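Local coordinates for protein Proline/betaine transporter, RALF (Rickettsia prowazekii str. Madrid E, PDB 4D7R) that probably acts as a guanine nucleotide exchange factor, here as an engineered chimera of a Rickettsia Sec7 domain and a Legionella capping domain, at residues E99-Q104 with R117-S122; D111-L116 with K216-N221. All coordinates share one frame; numbering follows the deposited sequence. Where two conformers were deposited one is given.

Both contacts lie in the Sec7 part of the chimera and use the same helix, 112-121. Contact 1 uses its C-terminal end, packed against helix 92-103; contact 2 uses its N-terminal end, against the loop that follows helix 203-215. The centres are about 12 Å apart. All the touching residues of contact 1 are buried, two rings with two hydroxyl groups among them. Contact 2 pairs a buried phenylalanine and two leucines with an exposed rim where E114 and K216 face each other. R117 joins the two places: it belongs to the 117-122 segment, and its guanidinium group probably hydrogen-bonds the backbone carbonyls of K216 and P217.

Contact 1 (E99-Q104 with R117-S122)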
loop_
_atom_site.group_PDB
_atom_site.type_symbol
_atom_site.label_atom_id
_atom_site.label_comp_id
_atom_site.label_asym_id
_atom_site.label_seq_id
_atom_site.Cartn_x
_atom_site.Cartn_y
_atom_site.Cartn_z
ATOM N N GLU A 99 4.426 7.989 12.086
ATOM C CA GLU A 99 5.259 9.129 12.429
ATOM C C GLU A 99 6.211 8.799 13.592
ATOM O O GLU A 99 7.408 9.058 13.474
ATOM C CB GLU A 99 4.410 10.369 12.726
ATOM C CG GLU A 99 5.290 11.599 12.837
ATOM C CD GLU A 99 4.618 12.914 13.177
ATOM O OE1 GLU A 99 3.371 13.001 13.105
ATOM O OE2 GLU A 99 5.357 13.873 13.494
ATOM N N SER A 100 5.698 8.150 14.665
ATOM C CA SER A 100 6.497 7.748 15.821
ATOM C C SER A 100 7.526 6.641 15.447
ATOM O O SER A 100 8.664 6.634 15.955
ATOM C CB SER A 100 5.579 7.299 16.956
ATOM O OG SER A 100 6.292 7.089 18.166
ATOM N N PHE A 101 7.124 5.727 14.543
ATOM C CA PHE A 101 7.979 4.608 14.114
ATOM C C PHE A 101 9.183 5.154 13.371
ATOM O O PHE A 101 10.324 4.827 13.692
ATOM C CB PHE A 101 7.173 3.612 13.255
ATOM C CG PHE A 101 7.982 2.518 12.603
ATOM C CD1 PHE A 101 8.312 1.365 13.304
ATOM C CD2 PHE A 101 8.457 2.660 11.299
ATOM C CE1 PHE A 101 9.111 0.380 12.721
ATOM C CE2 PHE A 101 9.234 1.656 10.704
ATOM C CZ PHE A 101 9.568 0.532 11.422
ATOM N N THR A 102 8.932 6.040 12.405
ATOM C CA THR A 102 10.009 6.620 11.632
ATOM C C THR A 102 10.973 7.401 12.530
ATOM O O THR A 102 12.178 7.314 12.316
ATOM C CB THR A 102 9.443 7.367 10.428
ATOM O OG1 THR A 102 8.626 6.428 9.728
ATOM C CG2 THR A 102 10.522 7.840 9.496
ATOM N N LYS A 103 10.449 8.047 13.598
ATOM C CA LYS A 103 11.263 8.812 14.559
ATOM C C LYS A 103 12.275 7.969 15.340
ATOM O O LYS A 103 13.315 8.495 15.733
ATOM C CB LYS A 103 10.394 9.697 15.461
ATOM C CG LYS A 103 10.075 11.033 14.781
ATOM C CD LYS A 103 9.040 11.862 15.546
ATOM C CE LYS A 103 8.843 13.246 14.951
ATOM N NZ LYS A 103 8.306 13.205 13.565
ATOM N N GLN A 104 12.023 6.652 15.484
ATOM C CA GLN A 104 12.929 5.704 16.147
ATOM C C GLN A 104 14.278 5.594 15.386
ATOM O O GLN A 104 15.315 5.286 15.982
ATOM C CB GLN A 104 12.276 4.315 16.190
ATOM C CG GLN A 104 11.053 4.192 17.133
ATOM C CD GLN A 104 11.442 3.870 18.555
ATOM O OE1 GLN A 104 12.589 3.512 18.863
ATOM N NE2 GLN A 104 10.515 4.056 19.480
ATOM N N ARG A 117 17.565 2.412 2.319
ATOM C CA ARG A 117 17.681 0.948 2.332
ATOM C C ARG A 117 17.264 0.360 3.685
ATOM O O ARG A 117 16.452 -0.564 3.727
ATOM C CB ARG A 117 19.129 0.515 2.058
ATOM C CG ARG A 117 19.607 0.713 0.645
ATOM C CD ARG A 117 20.945 0.014 0.503
ATOM N NE ARG A 117 21.670 0.424 -0.699
ATOM C CZ ARG A 117 21.496 -0.118 -1.897
ATOM N NH1 ARG A 117 20.589 -1.076 -2.076
ATOM N NH2 ARG A 117 22.217 0.291 -2.923
ATOM N N ARG A 118 17.792 0.898 4.753
ATOM C CA ARG A 118 17.507 0.433 6.078
ATOM C C ARG A 118 16.006 0.553 6.388
ATOM O O ARG A 118 15.421 -0.364 6.823
ATOM C CB ARG A 118 18.359 1.184 7.080
ATOM C CG ARG A 118 18.421 0.525 8.410
ATOM C CD ARG A 118 19.532 1.065 9.255
ATOM N NE ARG A 118 19.032 1.806 10.382
ATOM C CZ ARG A 118 19.410 3.026 10.688
ATOM N NH1 ARG A 118 20.405 3.562 10.069
ATOM N NH2 ARG A 118 18.764 3.711 11.586
ATOM N N PHE A 119 15.434 1.700 6.125
ATOM C CA PHE A 119 14.017 1.964 6.370
ATOM C C PHE A 119 13.174 0.925 5.648
ATOM O O PHE A 119 12.346 0.273 6.286
ATOM C CB PHE A 119 13.612 3.397 5.930
ATOM C CG PHE A 119 12.165 3.750 6.199
ATOM C CD1 PHE A 119 11.716 3.986 7.500
ATOM C CD2 PHE A 119 11.233 3.777 5.160
ATOM C CE1 PHE A 119 10.365 4.310 7.748
ATOM C CE2 PHE A 119 9.879 4.083 5.412
ATOM C CZ PHE A 119 9.460 4.353 6.699
ATOM N N LEU A 120 13.423 0.737 4.334
ATOM C CA LEU A 120 12.648 -0.198 3.507
ATOM C C LEU A 120 12.705 -1.687 3.980
ATOM O O LEU A 120 11.800 -2.460 3.637
ATOM C CB LEU A 120 12.994 -0.052 2.008
ATOM C CG LEU A 120 12.684 1.297 1.321
ATOM C CD1 LEU A 120 13.242 1.327 -0.090
ATOM C CD2 LEU A 120 11.170 1.636 1.345
ATOM N N GLN A 121 13.740 -2.066 4.769
ATOM C CA GLN A 121 13.933 -3.424 5.311
ATOM C C GLN A 121 13.266 -3.617 6.682
ATOM O O GLN A 121 13.139 -4.755 7.141
ATOM C CB GLN A 121 15.433 -3.739 5.448
ATOM C CG GLN A 121 16.156 -3.974 4.127
ATOM C CD GLN A 121 17.645 -3.804 4.278
ATOM O OE1 GLN A 121 18.360 -3.418 3.347
ATOM N NE2 GLN A 121 18.152 -4.113 5.452
ATOM N N SER A 122 12.836 -2.522 7.331
ATOM C CA SER A 122 12.214 -2.583 8.669
ATOM C C SER A 122 10.795 -3.184 8.691
ATOM O O SER A 122 10.236 -3.442 9.768
ATOM C CB SER A 122 12.263 -1.217 9.350
ATOM O OG SER A 122 11.446 -0.290 8.655
#
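The F101 ring turns its edge to the 117-122 segment. S122 OG lies in the plane of that ring, 3.4 Å from F101 CZ, and F119 CE1 sits near the same plane, 4.1 Å from F101 CE2. Around the F119 ring the approach is oblique, from T102 OG1 as well as from F101. The T102 side chain crosses F119 at about a right angle, with OG1 3.4 Å from F119 CE1 and CG2 at 3.9 Å from the same carbon. F105, in the loop after helix 92-103, meets both phenylalanines edge-to-face, and F123 meets F119 in the same way.

Neither hydroxyl bonds across the contact. S122 OG donates to F119 O at 2.6 Å, in the carbonyl plane, with a C=O...O angle of 145°; the same oxygen also accepts from S122 N. With chi1 at 66°, OG stands between the backbone N and the carbonyl carbon, where it can reach back to F119 O while sitting in the plane of the F101 ring, beside CZ and CE2. T102 OG1 is hydrogen-bonded to L98 O within its own helix and to S138 OG of helix 129-146.

Between 99-104 and 117-122 no hydrogen bond crosses, so this contact is made by packing: S122 OG lies at the F101 edge and T102 OG1 near F119 CE1, both hydroxyls already hydrogen-bonded to other atoms.

Contact 2 (D111-L116 with K216-N221); sequences DYLESL and KPFKLN
F218 reaches from the loop after helix 203-215 to L113 and L116, on the first turns of helix 112-121, joining two parts of the all-helical Sec7 fold that are far apart in sequence. Its CB points toward the helix; with chi1 at -79°, CG lies beside the backbone N and anti to the carbonyl carbon, and the ring turns there to run up to the two leucines. Beyond CG, it is the far end of the ring that does the touching. CE1 lies 3.8 Å from L113 CD1 and 3.9 Å from L116 CG, so it meets a methyl of one leucine and the branch point of the other. CZ, the tip, approaches L116 CD2 to 3.6 Å and is also close to L113 CD1. Both methyls come to the ring obliquely; the L116 side chain as a whole crosses F218 at about a right angle. L116 holds CG anti to its own backbone N, which brings the branch to the ring. I213 of helix 203-215 also packs on F218 and on L113, while F218 N is hydrogen-bonded to N169 OD1 of helix 155-173.

At the exposed rim K216, its side chain kinked about the CB-CG and CG-CD bonds, brings NZ to 4.1 Å from E114 OE2. That is too long to count as a salt bridge, and any attraction is probably weak.

D111 is the N-cap of the helix. Its OD2 accepts from E114 N at 3.0 Å, with an N-H...O angle of 160°, on the anti side of the carboxylate and 24° out of its plane. D111 O, in turn, takes S115 N and S115 OG from opposite faces of its carbonyl plane, the hydroxyl at 2.9 Å.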
loop_
_atom_site.group_PDB
_atom_site.type_symbol
_atom_site.label_atom_id
_atom_site.label_comp_id
_atom_site.label_asym_id
_atom_site.label_seq_id
_atom_site.Cartn_x
_atom_site.Cartn_y
_atom_site.Cartn_z
ATOM N N ASP A 111 24.254 8.554 5.593
ATOM C CA ASP A 111 24.225 8.513 4.137
ATOM C C ASP A 111 22.753 8.332 3.755
ATOM O O ASP A 111 22.076 7.474 4.340
ATOM C CB ASP A 111 25.034 7.309 3.627
ATOM C CG ASP A 111 24.970 7.162 2.115
ATOM O OD1 ASP A 111 25.526 8.033 1.410
ATOM O OD2 ASP A 111 24.283 6.234 1.640
ATOM N N TYR A 112 22.277 9.146 2.794
ATOM C CA TYR A 112 20.895 9.126 2.346
ATOM C C TYR A 112 20.451 7.745 1.870
ATOM O O TYR A 112 19.456 7.222 2.377
ATOM C CB TYR A 112 20.652 10.162 1.240
ATOM C CG TYR A 112 19.235 10.120 0.717
ATOM C CD1 TYR A 112 18.206 10.765 1.390
ATOM C CD2 TYR A 112 18.917 9.408 -0.441
ATOM C CE1 TYR A 112 16.909 10.760 0.898
ATOM C CE2 TYR A 112 17.615 9.363 -0.921
ATOM C CZ TYR A 112 16.618 10.050 -0.253
ATOM O OH TYR A 112 15.338 10.017 -0.706
ATOM N N LEU A 113 21.169 7.179 0.935
ATOM C CA LEU A 113 20.744 5.912 0.403
ATOM C C LEU A 113 20.788 4.740 1.437
ATOM O O LEU A 113 19.922 3.913 1.479
ATOM C CB LEU A 113 21.543 5.567 -0.826
ATOM C CG LEU A 113 21.093 4.340 -1.532
ATOM C CD1 LEU A 113 19.686 4.539 -2.050
ATOM C CD2 LEU A 113 22.010 4.097 -2.700
ATOM N N GLU A 114 21.810 4.720 2.260
ATOM C CA GLU A 114 21.906 3.711 3.315
ATOM C C GLU A 114 20.700 3.820 4.245
ATOM O O GLU A 114 20.110 2.806 4.617
ATOM C CB GLU A 114 23.221 3.876 4.092
ATOM C CG GLU A 114 24.331 3.003 3.521
ATOM C CD GLU A 114 24.262 1.533 3.902
ATOM O OE1 GLU A 114 24.654 1.202 5.046
ATOM O OE2 GLU A 114 23.816 0.712 3.067
ATOM N N SER A 115 20.310 5.050 4.566
ATOM C CA SER A 115 19.144 5.329 5.414
ATOM C C SER A 115 17.862 4.809 4.738
ATOM O O SER A 115 17.054 4.148 5.393
ATOM C CB SER A 115 19.042 6.824 5.668
ATOM O OG SER A 115 20.127 7.243 6.476
ATOM N N LEU A 116 17.696 5.075 3.422
ATOM C CA LEU A 116 16.504 4.602 2.683
ATOM C C LEU A 116 16.425 3.077 2.619
ATOM O O LEU A 116 15.366 2.509 2.930
ATOM C CB LEU A 116 16.418 5.267 1.296
ATOM C CG LEU A 116 15.264 4.851 0.328
ATOM C CD1 LEU A 116 13.878 5.083 0.957
ATOM C CD2 LEU A 116 15.321 5.648 -0.921
ATOM N N LYS A 216 24.148 -1.959 -6.553
ATOM C CA LYS A 216 23.393 -2.799 -5.644
ATOM C C LYS A 216 21.919 -2.392 -5.659
ATOM O O LYS A 216 21.591 -1.328 -5.121
ATOM C CB LYS A 216 23.994 -2.674 -4.235
ATOM C CG LYS A 216 23.638 -3.809 -3.275
ATOM C CD LYS A 216 23.426 -3.315 -1.833
ATOM C CE LYS A 216 24.654 -2.698 -1.183
ATOM N NZ LYS A 216 24.360 -2.158 0.171
ATOM N N PRO A 217 21.025 -3.183 -6.243
ATOM C CA PRO A 217 19.625 -2.774 -6.248
ATOM C C PRO A 217 19.045 -2.755 -4.852
ATOM O O PRO A 217 19.651 -3.259 -3.998
ATOM C CB PRO A 217 18.932 -3.872 -7.030
ATOM C CG PRO A 217 19.811 -5.070 -6.927
ATOM C CD PRO A 217 21.188 -4.515 -6.861
ATOM N N PHE A 218 17.863 -2.220 -4.670
ATOM C CA PHE A 218 17.225 -2.275 -3.358
ATOM C C PHE A 218 16.805 -3.727 -3.083
ATOM O O PHE A 218 16.457 -4.463 -4.018
ATOM C CB PHE A 218 15.939 -1.415 -3.354
ATOM C CG PHE A 218 16.120 0.076 -3.212
ATOM C CD1 PHE A 218 16.663 0.616 -2.054
ATOM C CD2 PHE A 218 15.659 0.946 -4.193
ATOM C CE1 PHE A 218 16.820 2.001 -1.914
ATOM C CE2 PHE A 218 15.804 2.327 -4.048
ATOM C CZ PHE A 218 16.377 2.848 -2.906
ATOM N N LYS A 219 16.832 -4.118 -1.798
ATOM C CA LYS A 219 16.251 -5.360 -1.296
ATOM C C LYS A 219 14.808 -4.926 -0.972
ATOM O O LYS A 219 14.599 -4.117 -0.047
ATOM C CB LYS A 219 16.970 -5.861 -0.023
ATOM C CG LYS A 219 18.391 -6.414 -0.251
ATOM C CD LYS A 219 18.446 -7.701 -1.109
ATOM C CE LYS A 219 17.983 -8.960 -0.406
ATOM N NZ LYS A 219 17.950 -10.125 -1.332
ATOM N N LEU A 220 13.854 -5.294 -1.841
ATOM C CA LEU A 220 12.448 -4.912 -1.664
ATOM C C LEU A 220 11.662 -6.187 -1.408
ATOM O O LEU A 220 11.507 -7.027 -2.302
ATOM C CB LEU A 220 11.857 -4.173 -2.878
ATOM C CG LEU A 220 12.532 -2.896 -3.401
ATOM C CD1 LEU A 220 11.993 -2.537 -4.767
ATOM C CD2 LEU A 220 12.369 -1.712 -2.444
ATOM N N ASN A 221 11.206 -6.343 -0.172
ATOM C CA ASN A 221 10.447 -7.503 0.223
ATOM C C ASN A 221 8.992 -7.075 0.264
ATOM O O ASN A 221 8.597 -6.301 1.142
ATOM C CB ASN A 221 10.938 -8.052 1.573
ATOM C CG ASN A 221 12.423 -8.322 1.640
ATOM O OD1 ASN A 221 13.135 -7.785 2.505
ATOM N ND2 ASN A 221 12.928 -9.143 0.723
#